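Local coordinates for protein solute carrier family 15 member 1 (PDB 5A9D) that probably carries di- and tripeptides together with protons across the membrane of intestinal cells, and is represented here by its Ig-like extracellular domain, at residues H63-G68 against Y81-D86; K116-V121 against N125-Q130; D35-F40 against G68-L73; G98-N103 against F182-P187. One frame throughout, in Å; residues are numbered along the deposited sequence.

Overall arrangement
From the N terminus, interaction 3 is the first to open: strand 32-41 meets strand 69-76 across strand 4-11, which lies between them in the first mixed sheet. Before it closes, the loop at 63-68 begins interaction 1, whose partner is edge strand 80-88, so the two contacts cross and share G68. Further on, interaction 4 ties strand 97-103 to strand 177-184 and closes a loop of 78 residues. Within that loop lies interaction 2, a short closure between strands 116-121 and 125-132. Interactions 1 and 3 thus belong to one lobe, 2 and 4 to the other. Q67 against V117 joins the lobes, and all four contacts touch the second subunit.

Interaction 1: H63-G68 against Y81-D86; sequences HDFEQG and YRVVKD
D64 and V83 approach from opposite directions, so that a carboxylate lies against the branched end of a valine. The evidence is the pairing of atoms: D64 OD2 is 3.4 Å from V83 CB, and D64 OD1 is 3.5 Å from V83 CG2. A chi1 of 79° brings the D64 carboxylate forward over the strand, its CG held between the backbone N and the carbonyl carbon. One water joins the polar groups here, donating to D64 OD2 at 3.2 Å and to V83 O at 3.0 Å.

F65 starts in the other direction, its CB turned from the strand, yet its ring slants back to V83. F65 CE1 stands 3.7 Å from V83 CG1, and F65 CZ 3.8 Å from V83 CG2, so both methyls of the valine meet the outer end of the ring obliquely. The third pair lies further along: K85, extended beyond CG, crosses E66 at a slant, and E66 OE1 comes to 3.7 Å from K85 NZ, a long salt bridge.

F65 also packs on V5 and I7 of strand 4-11 and meets H71 edge-to-face. The loop leading from strand 58-60 of one sheet to strand 69-76 of the other therefore sets an aromatic side chain inward and acidic ones outward beside edge strand 80-88, as expected of a connection between the two sheets of an Ig-like beta sandwich.

Interaction 2: K116-V121 against N125-Q130; sequences KVYENV and NASGYQ
Q130 NE2 donates to V117 O at 2.8 Å with an N-H...O angle of 154°, the one direct hydrogen bond between 116-121 and 125-130. The donor stands well above the carbonyl plane of V117, while V117 O lies close to the amide plane of Q130. At the other end of the amide, Q130 OE1 is 2.7 Å from a water that accepts from V117 N at 2.9 Å. The amide thus answers both backbone polar groups of V117, one directly and one through solvent, which should fix its rotation.

With CG beside its backbone N (chi1 -67°) and the chain extended beyond, Q130 also carries NE2 over the centre of the Y118 ring, 3.4 Å above its plane. Ring and amide planes are 72° apart, so the amide stands steeply on the face and is not stacked flat. At the ring edge, in plane, lies G128 O, 3.6 Å from Y118 CE2. S127 OG approaches Y118 CD2 obliquely at 3.3 Å and donates to G128 O. The aliphatic part of K116 passes Q130 OE1 before its NZ reaches F131 O.

Y118 OH bonds to I99 O, and its ring meets F101 edge-to-face, both on strand 97-103. The two segments run nearly antiparallel, yet they are edge strands of different sheets: 116-121 pairs with 109-113, and 125-132 with 97-103.

Interaction 3: D35-F40 against G68-L73; sequences DTFMTF and GHRHTL
F37 and R70 make a CH-pi contact between strand 32-41 and strand 69-76, which do not pair directly: strand 4-11 runs between them in the mixed sheet, and the side chains reach across it. R70 CD lies 3.8 Å from the centroid of the F37 ring and 14° off its normal, hence over the middle of one face. With chi1 -82° and CG beside the backbone N, the ring is swung so that this face meets R70 CD; R70 is extended from CG to NE, and its chain crosses the ring side chain at about a right angle.

Other atoms support this reading. R70 CB is 3.7 Å from F37 CE1, at the near rim of the ring. Towards the tip, R70 NE stands 4.0 Å from F37 CD2. Ring and guanidinium planes are again 14° apart, but the guanidinium leaves the ring past its CD2 and CE2 rim, with only NE close above that rim. At the ring edge and in plane, H71 O comes to 3.4 Å from F37 CE1, a position where the ring C-H points to a carbonyl oxygen.

Outside the two segments, R70 NE bonds to Q6 OE1, and NH1 to P186 O of the second subunit, whose I185 packs on F37. The aromatic face thus takes the aliphatic stem of R70, while its NE and NH1 reach oxygen acceptors; the neighbouring charge probably makes the CD hydrogens more positive, which favours the pi face.

Interaction 4: G98-N103 against F182-P187; sequences GIRFVN and FEDIPP
R100, followed from CB outward, reaches D184 at its end. Its chi1 of 69° places CG between the backbone N and the carbonyl carbon, and beyond CG the chain runs straight to NE. R100 CB lies against G128 O, R100 CG passes Y129 CE1, and R100 CD packs on Y129 CZ, so the aliphatic stem runs alongside the tyrosine of strand 125-132. At the end of the stem, R100 NE stands 4.1 Å from D184 OD2. R100 NH2 is 3.9 Å from D184 OD1, which qualifies as a long salt bridge.

The two charged groups do not form the coplanar, two-bonded pair that arginine and a carboxylate can make. Guanidinium and carboxylate planes stand 85° apart, and the side chains cross at about a right angle, so D184 comes to the guanidinium obliquely. Both groups have nearer partners in their own chain: T166 OG1, on the strand 164-171 that runs between theirs, bonds to R100 NE and to D184 OD2, and Y129 OH bonds to the same OD2. From the second subunit, D86 forms a salt bridge with R100 NH1, T72 OG1 bonds to R100 NH2, and K8 forms a salt bridge with D184 OD1.

The contact is therefore better read as a charge network than as a single bridge. At such separations the R100–D184 attraction is probably diffuse, its effect being to balance the opposite charges buried where the two subunits meet.

Interaction 1: H63-G68 against Y81-D86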
# COMPACT_ATOMS: atom_id res chain seq x y z
N HIS A 63 -12.25 9.20 8.09
CA HIS A 63 -12.77 8.14 7.23
C HIS A 63 -11.90 7.81 6.00
O HIS A 63 -12.19 8.15 4.85
CB HIS A 63 -14.24 8.39 6.84
CG HIS A 63 -15.19 8.00 7.93
ND1 HIS A 63 -15.14 6.73 8.51
CD2 HIS A 63 -16.14 8.73 8.54
CE1 HIS A 63 -16.07 6.74 9.45
NE2 HIS A 63 -16.71 7.92 9.50
N ASP A 64 -10.84 7.08 6.30
CA ASP A 64 -9.89 6.59 5.34
C ASP A 64 -9.96 5.05 5.34
O ASP A 64 -9.01 4.37 5.73
CB ASP A 64 -8.47 7.19 5.54
CG ASP A 64 -7.60 6.62 6.64
OD1 ASP A 64 -7.77 7.04 7.80
OD2 ASP A 64 -6.66 5.86 6.31
N PHE A 65 -11.16 4.52 4.94
CA PHE A 65 -11.35 3.09 4.78
C PHE A 65 -11.83 2.81 3.38
O PHE A 65 -12.76 3.46 2.92
CB PHE A 65 -12.31 2.51 5.81
CG PHE A 65 -11.81 2.64 7.23
CD1 PHE A 65 -10.89 1.74 7.74
CD2 PHE A 65 -12.28 3.66 8.05
CE1 PHE A 65 -10.43 1.86 9.05
CE2 PHE A 65 -11.81 3.79 9.35
CZ PHE A 65 -10.91 2.88 9.86
N GLU A 66 -11.19 1.88 2.69
CA GLU A 66 -11.57 1.52 1.33
C GLU A 66 -12.41 0.26 1.33
O GLU A 66 -12.04 -0.74 1.97
CB GLU A 66 -10.33 1.31 0.45
CG GLU A 66 -9.51 2.54 0.19
CD GLU A 66 -8.58 2.38 -1.00
OE1 GLU A 66 -7.50 1.78 -0.84
OE2 GLU A 66 -9.01 2.76 -2.12
N GLN A 67 -13.51 0.27 0.59
CA GLN A 67 -14.33 -0.95 0.50
C GLN A 67 -13.58 -2.03 -0.29
O GLN A 67 -12.75 -1.71 -1.16
CB GLN A 67 -15.74 -0.67 -0.07
CG GLN A 67 -15.76 0.20 -1.32
CD GLN A 67 -17.10 0.84 -1.51
OE1 GLN A 67 -18.10 0.17 -1.74
NE2 GLN A 67 -17.14 2.16 -1.46
N GLY A 68 -13.79 -3.28 0.11
CA GLY A 68 -13.12 -4.43 -0.48
C GLY A 68 -11.74 -4.67 0.09
O GLY A 68 -11.03 -5.57 -0.37
N TYR A 81 -4.28 7.19 16.82
CA TYR A 81 -4.54 6.10 15.89
C TYR A 81 -3.81 6.30 14.57
O TYR A 81 -3.37 7.40 14.27
CB TYR A 81 -6.07 5.91 15.64
CG TYR A 81 -6.68 6.98 14.75
CD1 TYR A 81 -7.13 8.19 15.29
CD2 TYR A 81 -6.77 6.80 13.37
CE1 TYR A 81 -7.64 9.20 14.48
CE2 TYR A 81 -7.27 7.82 12.54
CZ TYR A 81 -7.74 9.00 13.11
OH TYR A 81 -8.25 10.00 12.33
N ARG A 82 -3.72 5.23 13.80
CA ARG A 82 -3.23 5.21 12.43
C ARG A 82 -3.92 4.04 11.72
O ARG A 82 -3.93 2.92 12.25
CB ARG A 82 -1.71 5.05 12.34
CG ARG A 82 -1.24 5.18 10.87
CD ARG A 82 0.19 4.71 10.66
NE ARG A 82 1.09 5.30 11.65
CZ ARG A 82 1.73 6.45 11.50
NH1 ARG A 82 1.60 7.15 10.38
NH2 ARG A 82 2.50 6.92 12.48
N VAL A 83 -4.48 4.31 10.54
CA VAL A 83 -5.12 3.28 9.72
C VAL A 83 -4.03 2.77 8.80
O VAL A 83 -3.43 3.54 8.08
CB VAL A 83 -6.36 3.77 8.94
CG1 VAL A 83 -6.94 2.66 8.05
CG2 VAL A 83 -7.43 4.31 9.89
N VAL A 84 -3.76 1.46 8.85
CA VAL A 84 -2.76 0.76 8.04
C VAL A 84 -3.54 -0.11 7.03
O VAL A 84 -4.46 -0.83 7.40
CB VAL A 84 -1.82 -0.09 8.96
CG1 VAL A 84 -0.91 -1.02 8.14
CG2 VAL A 84 -0.98 0.83 9.85
N LYS A 85 -3.17 -0.02 5.77
CA LYS A 85 -3.76 -0.79 4.68
C LYS A 85 -3.23 -2.23 4.70
O LYS A 85 -2.01 -2.43 4.73
CB LYS A 85 -3.43 -0.11 3.35
CG LYS A 85 -4.43 0.98 3.01
CD LYS A 85 -3.98 1.79 1.80
CE LYS A 85 -5.07 2.70 1.30
NZ LYS A 85 -4.55 3.65 0.28
N ASP A 86 -4.12 -3.22 4.72
CA ASP A 86 -3.74 -4.63 4.81
C ASP A 86 -4.07 -5.45 3.55
O ASP A 86 -4.05 -6.70 3.59
CB ASP A 86 -4.39 -5.30 6.03
CG ASP A 86 -3.87 -4.98 7.42
OD1 ASP A 86 -2.98 -4.11 7.54
OD2 ASP A 86 -4.38 -5.58 8.38
O HOH W 1 -4.20 4.16 5.22

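Interaction 2: K116-V121 against N125-Q130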
# COMPACT_ATOMS: atom_id res chain seq x y z
N LYS A 116 -17.63 -3.77 -7.90
CA LYS A 116 -16.47 -3.24 -7.17
C LYS A 116 -16.37 -1.72 -7.35
O LYS A 116 -16.90 -1.20 -8.33
CB LYS A 116 -15.16 -3.97 -7.54
CG LYS A 116 -15.24 -5.44 -7.08
CD LYS A 116 -13.94 -6.17 -7.29
CE LYS A 116 -14.04 -7.60 -6.77
NZ LYS A 116 -14.71 -8.48 -7.75
N VAL A 117 -15.80 -1.01 -6.38
CA VAL A 117 -15.72 0.44 -6.38
C VAL A 117 -14.28 0.87 -6.12
O VAL A 117 -13.60 0.30 -5.28
CB VAL A 117 -16.69 1.08 -5.31
CG1 VAL A 117 -16.68 2.60 -5.37
CG2 VAL A 117 -18.11 0.57 -5.47
N TYR A 118 -13.87 1.92 -6.80
CA TYR A 118 -12.60 2.60 -6.64
C TYR A 118 -13.08 4.02 -6.37
O TYR A 118 -13.38 4.78 -7.29
CB TYR A 118 -11.80 2.59 -7.93
CG TYR A 118 -11.46 1.22 -8.49
CD1 TYR A 118 -12.35 0.54 -9.30
CD2 TYR A 118 -10.19 0.68 -8.31
CE1 TYR A 118 -12.02 -0.70 -9.86
CE2 TYR A 118 -9.83 -0.54 -8.90
CZ TYR A 118 -10.74 -1.20 -9.71
OH TYR A 118 -10.38 -2.38 -10.30
N GLU A 119 -13.20 4.36 -5.10
CA GLU A 119 -13.75 5.62 -4.66
C GLU A 119 -12.74 6.72 -4.51
O GLU A 119 -11.69 6.50 -3.90
CB GLU A 119 -14.56 5.45 -3.36
CG GLU A 119 -15.58 6.57 -3.15
CD GLU A 119 -16.81 6.18 -2.36
OE1 GLU A 119 -16.75 6.23 -1.11
OE2 GLU A 119 -17.84 5.83 -2.98
N ASN A 120 -13.08 7.91 -5.04
CA ASN A 120 -12.30 9.14 -4.93
C ASN A 120 -10.81 8.98 -5.21
O ASN A 120 -9.98 9.30 -4.36
CB ASN A 120 -12.52 9.75 -3.53
CG ASN A 120 -13.94 10.17 -3.25
OD1 ASN A 120 -14.71 10.51 -4.16
ND2 ASN A 120 -14.29 10.18 -1.97
N VAL A 121 -10.48 8.46 -6.38
CA VAL A 121 -9.09 8.34 -6.81
C VAL A 121 -8.64 9.79 -7.03
O VAL A 121 -9.21 10.51 -7.84
CB VAL A 121 -8.88 7.47 -8.06
CG1 VAL A 121 -7.38 7.34 -8.39
CG2 VAL A 121 -9.51 6.10 -7.90
N ASN A 125 -2.96 10.22 -9.47
CA ASN A 125 -2.77 9.15 -8.54
C ASN A 125 -3.37 7.84 -9.07
O ASN A 125 -4.22 7.85 -9.97
CB ASN A 125 -3.35 9.52 -7.18
CG ASN A 125 -2.73 8.78 -6.04
OD1 ASN A 125 -1.86 7.89 -6.20
ND2 ASN A 125 -3.21 9.09 -4.85
N ALA A 126 -2.91 6.71 -8.52
CA ALA A 126 -3.39 5.40 -8.90
C ALA A 126 -4.14 4.78 -7.75
O ALA A 126 -3.76 4.96 -6.60
CB ALA A 126 -2.22 4.50 -9.28
N SER A 127 -5.17 4.00 -8.08
CA SER A 127 -5.89 3.20 -7.10
C SER A 127 -5.06 1.92 -6.93
O SER A 127 -4.15 1.65 -7.73
CB SER A 127 -7.25 2.81 -7.68
OG SER A 127 -7.12 1.91 -8.78
N GLY A 128 -5.44 1.09 -5.98
CA GLY A 128 -4.87 -0.24 -5.88
C GLY A 128 -5.56 -1.10 -6.92
O GLY A 128 -6.52 -0.64 -7.56
N TYR A 129 -5.09 -2.32 -7.14
CA TYR A 129 -5.75 -3.22 -8.08
C TYR A 129 -6.91 -3.92 -7.35
O TYR A 129 -6.80 -4.25 -6.17
CB TYR A 129 -4.78 -4.33 -8.54
CG TYR A 129 -3.65 -3.89 -9.45
CD1 TYR A 129 -3.83 -3.82 -10.83
CD2 TYR A 129 -2.38 -3.60 -8.94
CE1 TYR A 129 -2.79 -3.44 -11.69
CE2 TYR A 129 -1.33 -3.23 -9.79
CZ TYR A 129 -1.54 -3.15 -11.16
OH TYR A 129 -0.53 -2.80 -12.02
N GLN A 130 -7.96 -4.26 -8.11
CA GLN A 130 -9.08 -5.12 -7.71
C GLN A 130 -9.19 -6.13 -8.85
O GLN A 130 -8.74 -5.84 -9.97
CB GLN A 130 -10.35 -4.32 -7.43
CG GLN A 130 -10.19 -3.43 -6.18
CD GLN A 130 -11.49 -2.84 -5.73
OE1 GLN A 130 -12.23 -3.44 -4.98
NE2 GLN A 130 -11.75 -1.63 -6.11
O HOH W 2 -14.69 -2.54 -4.16

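Interaction 3: D35-F40 against G68-L73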
# COMPACT_ATOMS: atom_id res chain seq x y z
N ASP A 35 -8.79 -10.73 17.56
CA ASP A 35 -8.41 -12.00 16.92
C ASP A 35 -8.85 -12.12 15.47
O ASP A 35 -8.29 -12.92 14.73
CB ASP A 35 -8.86 -13.22 17.75
CG ASP A 35 -10.24 -13.16 18.41
OD1 ASP A 35 -11.18 -12.60 17.78
OD2 ASP A 35 -10.39 -13.73 19.53
N THR A 36 -9.86 -11.32 15.07
CA THR A 36 -10.38 -11.35 13.71
C THR A 36 -10.47 -9.93 13.15
O THR A 36 -10.33 -8.93 13.89
CB THR A 36 -11.81 -11.98 13.66
OG1 THR A 36 -12.74 -11.11 14.32
CG2 THR A 36 -11.87 -13.40 14.23
N PHE A 37 -10.73 -9.85 11.86
CA PHE A 37 -11.04 -8.62 11.18
C PHE A 37 -12.55 -8.51 11.36
O PHE A 37 -13.27 -9.47 11.12
CB PHE A 37 -10.69 -8.73 9.68
CG PHE A 37 -9.23 -8.50 9.37
CD1 PHE A 37 -8.73 -7.21 9.21
CD2 PHE A 37 -8.35 -9.57 9.22
CE1 PHE A 37 -7.37 -6.99 8.96
CE2 PHE A 37 -7.00 -9.36 8.94
CZ PHE A 37 -6.52 -8.07 8.80
N MET A 38 -13.03 -7.38 11.85
CA MET A 38 -14.47 -7.14 11.95
C MET A 38 -14.90 -6.58 10.58
O MET A 38 -14.12 -5.84 9.97
CB MET A 38 -14.76 -6.16 13.06
CG MET A 38 -14.48 -6.75 14.43
SD MET A 38 -14.31 -5.46 15.65
CE MET A 38 -12.68 -4.88 15.30
N THR A 39 -16.07 -6.98 10.09
CA THR A 39 -16.59 -6.58 8.78
C THR A 39 -17.73 -5.56 8.89
O THR A 39 -18.62 -5.74 9.71
CB THR A 39 -17.01 -7.84 8.02
OG1 THR A 39 -15.92 -8.75 7.96
CG2 THR A 39 -17.48 -7.54 6.62
N PHE A 40 -17.74 -4.53 8.04
CA PHE A 40 -18.78 -3.48 8.03
C PHE A 40 -19.15 -3.09 6.63
O PHE A 40 -18.29 -3.15 5.75
CB PHE A 40 -18.25 -2.21 8.73
CG PHE A 40 -17.73 -2.42 10.13
CD1 PHE A 40 -18.59 -2.34 11.23
CD2 PHE A 40 -16.38 -2.70 10.36
CE1 PHE A 40 -18.11 -2.53 12.53
CE2 PHE A 40 -15.90 -2.91 11.67
CZ PHE A 40 -16.77 -2.83 12.74
N GLY A 68 -13.79 -3.28 0.11
CA GLY A 68 -13.12 -4.43 -0.48
C GLY A 68 -11.74 -4.67 0.09
O GLY A 68 -11.03 -5.57 -0.37
N HIS A 69 -11.34 -3.84 1.10
CA HIS A 69 -10.02 -3.92 1.71
C HIS A 69 -10.02 -4.18 3.20
O HIS A 69 -10.98 -3.85 3.89
CB HIS A 69 -9.22 -2.64 1.42
CG HIS A 69 -8.91 -2.45 -0.03
ND1 HIS A 69 -9.90 -2.09 -0.95
CD2 HIS A 69 -7.73 -2.55 -0.68
CE1 HIS A 69 -9.30 -2.03 -2.12
NE2 HIS A 69 -7.99 -2.29 -2.01
N ARG A 70 -8.93 -4.78 3.69
CA ARG A 70 -8.66 -5.00 5.10
C ARG A 70 -7.79 -3.86 5.59
O ARG A 70 -7.04 -3.27 4.82
CB ARG A 70 -7.90 -6.30 5.37
CG ARG A 70 -8.70 -7.53 5.20
CD ARG A 70 -7.77 -8.69 5.33
NE ARG A 70 -8.49 -9.95 5.28
CZ ARG A 70 -7.91 -11.14 5.23
NH1 ARG A 70 -6.58 -11.24 5.27
NH2 ARG A 70 -8.65 -12.24 5.15
N HIS A 71 -7.89 -3.58 6.88
CA HIS A 71 -7.14 -2.51 7.50
C HIS A 71 -6.76 -2.92 8.90
O HIS A 71 -7.52 -3.62 9.56
CB HIS A 71 -8.00 -1.24 7.60
CG HIS A 71 -8.66 -0.82 6.32
ND1 HIS A 71 -9.81 -1.45 5.86
CD2 HIS A 71 -8.31 0.16 5.44
CE1 HIS A 71 -10.10 -0.86 4.70
NE2 HIS A 71 -9.24 0.12 4.42
N THR A 72 -5.64 -2.39 9.40
CA THR A 72 -5.28 -2.53 10.80
C THR A 72 -5.39 -1.14 11.38
O THR A 72 -4.69 -0.24 10.93
CB THR A 72 -3.88 -3.12 11.00
OG1 THR A 72 -3.96 -4.48 10.64
CG2 THR A 72 -3.39 -3.04 12.48
N LEU A 73 -6.29 -0.96 12.35
CA LEU A 73 -6.42 0.28 13.07
C LEU A 73 -5.45 0.20 14.26
O LEU A 73 -5.70 -0.52 15.24
CB LEU A 73 -7.88 0.53 13.52
CG LEU A 73 -8.13 1.82 14.36
CD1 LEU A 73 -7.83 3.12 13.56
CD2 LEU A 73 -9.56 1.85 14.89

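Interaction 4: G98-N103 against F182-P187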
# COMPACT_ATOMS: atom_id res chain seq x y z
N GLY A 98 -6.20 -8.24 -12.60
CA GLY A 98 -6.05 -7.09 -11.72
C GLY A 98 -6.22 -5.83 -12.52
O GLY A 98 -5.58 -5.68 -13.56
N ILE A 99 -7.08 -4.93 -12.07
CA ILE A 99 -7.28 -3.65 -12.75
C ILE A 99 -7.14 -2.52 -11.75
O ILE A 99 -7.75 -2.55 -10.68
CB ILE A 99 -8.64 -3.58 -13.52
CG1 ILE A 99 -8.73 -4.65 -14.64
CG2 ILE A 99 -8.92 -2.17 -14.09
CD1 ILE A 99 -10.17 -4.86 -15.21
N ARG A 100 -6.35 -1.50 -12.10
CA ARG A 100 -6.25 -0.30 -11.28
C ARG A 100 -6.50 0.90 -12.21
O ARG A 100 -6.38 0.78 -13.43
CB ARG A 100 -4.89 -0.19 -10.55
CG ARG A 100 -3.74 0.07 -11.50
CD ARG A 100 -2.50 0.44 -10.75
NE ARG A 100 -1.38 0.52 -11.68
CZ ARG A 100 -0.11 0.56 -11.31
NH1 ARG A 100 0.22 0.56 -10.03
NH2 ARG A 100 0.84 0.57 -12.23
N PHE A 101 -6.93 2.00 -11.63
CA PHE A 101 -7.22 3.20 -12.40
C PHE A 101 -6.29 4.32 -12.00
O PHE A 101 -5.94 4.46 -10.83
CB PHE A 101 -8.69 3.64 -12.19
CG PHE A 101 -9.65 2.73 -12.91
CD1 PHE A 101 -10.11 1.56 -12.30
CD2 PHE A 101 -10.05 3.00 -14.22
CE1 PHE A 101 -10.96 0.69 -13.00
CE2 PHE A 101 -10.93 2.16 -14.90
CZ PHE A 101 -11.36 0.99 -14.30
N VAL A 102 -5.88 5.13 -12.98
CA VAL A 102 -5.03 6.28 -12.75
C VAL A 102 -5.88 7.48 -13.16
O VAL A 102 -6.38 7.53 -14.29
CB VAL A 102 -3.67 6.21 -13.51
CG1 VAL A 102 -2.96 7.58 -13.52
CG2 VAL A 102 -2.76 5.15 -12.91
N ASN A 103 -5.98 8.46 -12.26
CA ASN A 103 -6.74 9.67 -12.53
C ASN A 103 -5.80 10.78 -12.96
O ASN A 103 -4.91 11.12 -12.19
CB ASN A 103 -7.56 10.06 -11.29
CG ASN A 103 -8.34 11.34 -11.45
OD1 ASN A 103 -8.66 11.75 -12.56
ND2 ASN A 103 -8.72 11.94 -10.35
N PHE A 182 -3.36 0.12 -20.35
CA PHE A 182 -1.96 -0.30 -20.40
C PHE A 182 -1.88 -1.66 -19.75
O PHE A 182 -2.47 -1.88 -18.69
CB PHE A 182 -1.07 0.70 -19.63
CG PHE A 182 -1.00 2.06 -20.27
CD1 PHE A 182 -0.05 2.34 -21.25
CD2 PHE A 182 -1.87 3.07 -19.89
CE1 PHE A 182 -0.01 3.60 -21.85
CE2 PHE A 182 -1.83 4.33 -20.51
CZ PHE A 182 -0.90 4.58 -21.49
N GLU A 183 -1.15 -2.58 -20.34
CA GLU A 183 -1.00 -3.87 -19.68
C GLU A 183 0.19 -3.74 -18.74
O GLU A 183 1.19 -3.11 -19.08
CB GLU A 183 -0.75 -5.00 -20.69
CG GLU A 183 -1.08 -6.37 -20.07
CD GLU A 183 -1.04 -7.59 -20.97
OE1 GLU A 183 -1.45 -7.49 -22.16
OE2 GLU A 183 -0.64 -8.67 -20.48
N ASP A 184 0.07 -4.27 -17.54
CA ASP A 184 1.21 -4.28 -16.63
C ASP A 184 1.57 -5.74 -16.45
O ASP A 184 0.72 -6.61 -16.70
CB ASP A 184 0.79 -3.79 -15.23
CG ASP A 184 0.19 -2.42 -15.14
OD1 ASP A 184 0.87 -1.45 -15.51
OD2 ASP A 184 -0.92 -2.31 -14.60
N ILE A 185 2.79 -6.02 -15.94
CA ILE A 185 3.20 -7.37 -15.57
C ILE A 185 2.34 -7.68 -14.29
O ILE A 185 2.16 -6.77 -13.48
CB ILE A 185 4.75 -7.43 -15.34
CG1 ILE A 185 5.51 -7.20 -16.67
CG2 ILE A 185 5.17 -8.76 -14.69
CD1 ILE A 185 6.97 -6.67 -16.58
N PRO A 186 1.69 -8.87 -14.16
CA PRO A 186 0.81 -9.11 -12.99
C PRO A 186 1.40 -8.84 -11.61
O PRO A 186 2.56 -9.20 -11.40
CB PRO A 186 0.39 -10.57 -13.13
CG PRO A 186 0.59 -10.90 -14.57
CD PRO A 186 1.74 -10.06 -15.04
N PRO A 187 0.65 -8.17 -10.67
CA PRO A 187 1.22 -7.90 -9.34
C PRO A 187 1.41 -9.18 -8.53
O PRO A 187 0.63 -10.13 -8.67
CB PRO A 187 0.21 -6.96 -8.69
CG PRO A 187 -1.09 -7.28 -9.36
CD PRO A 187 -0.73 -7.67 -10.77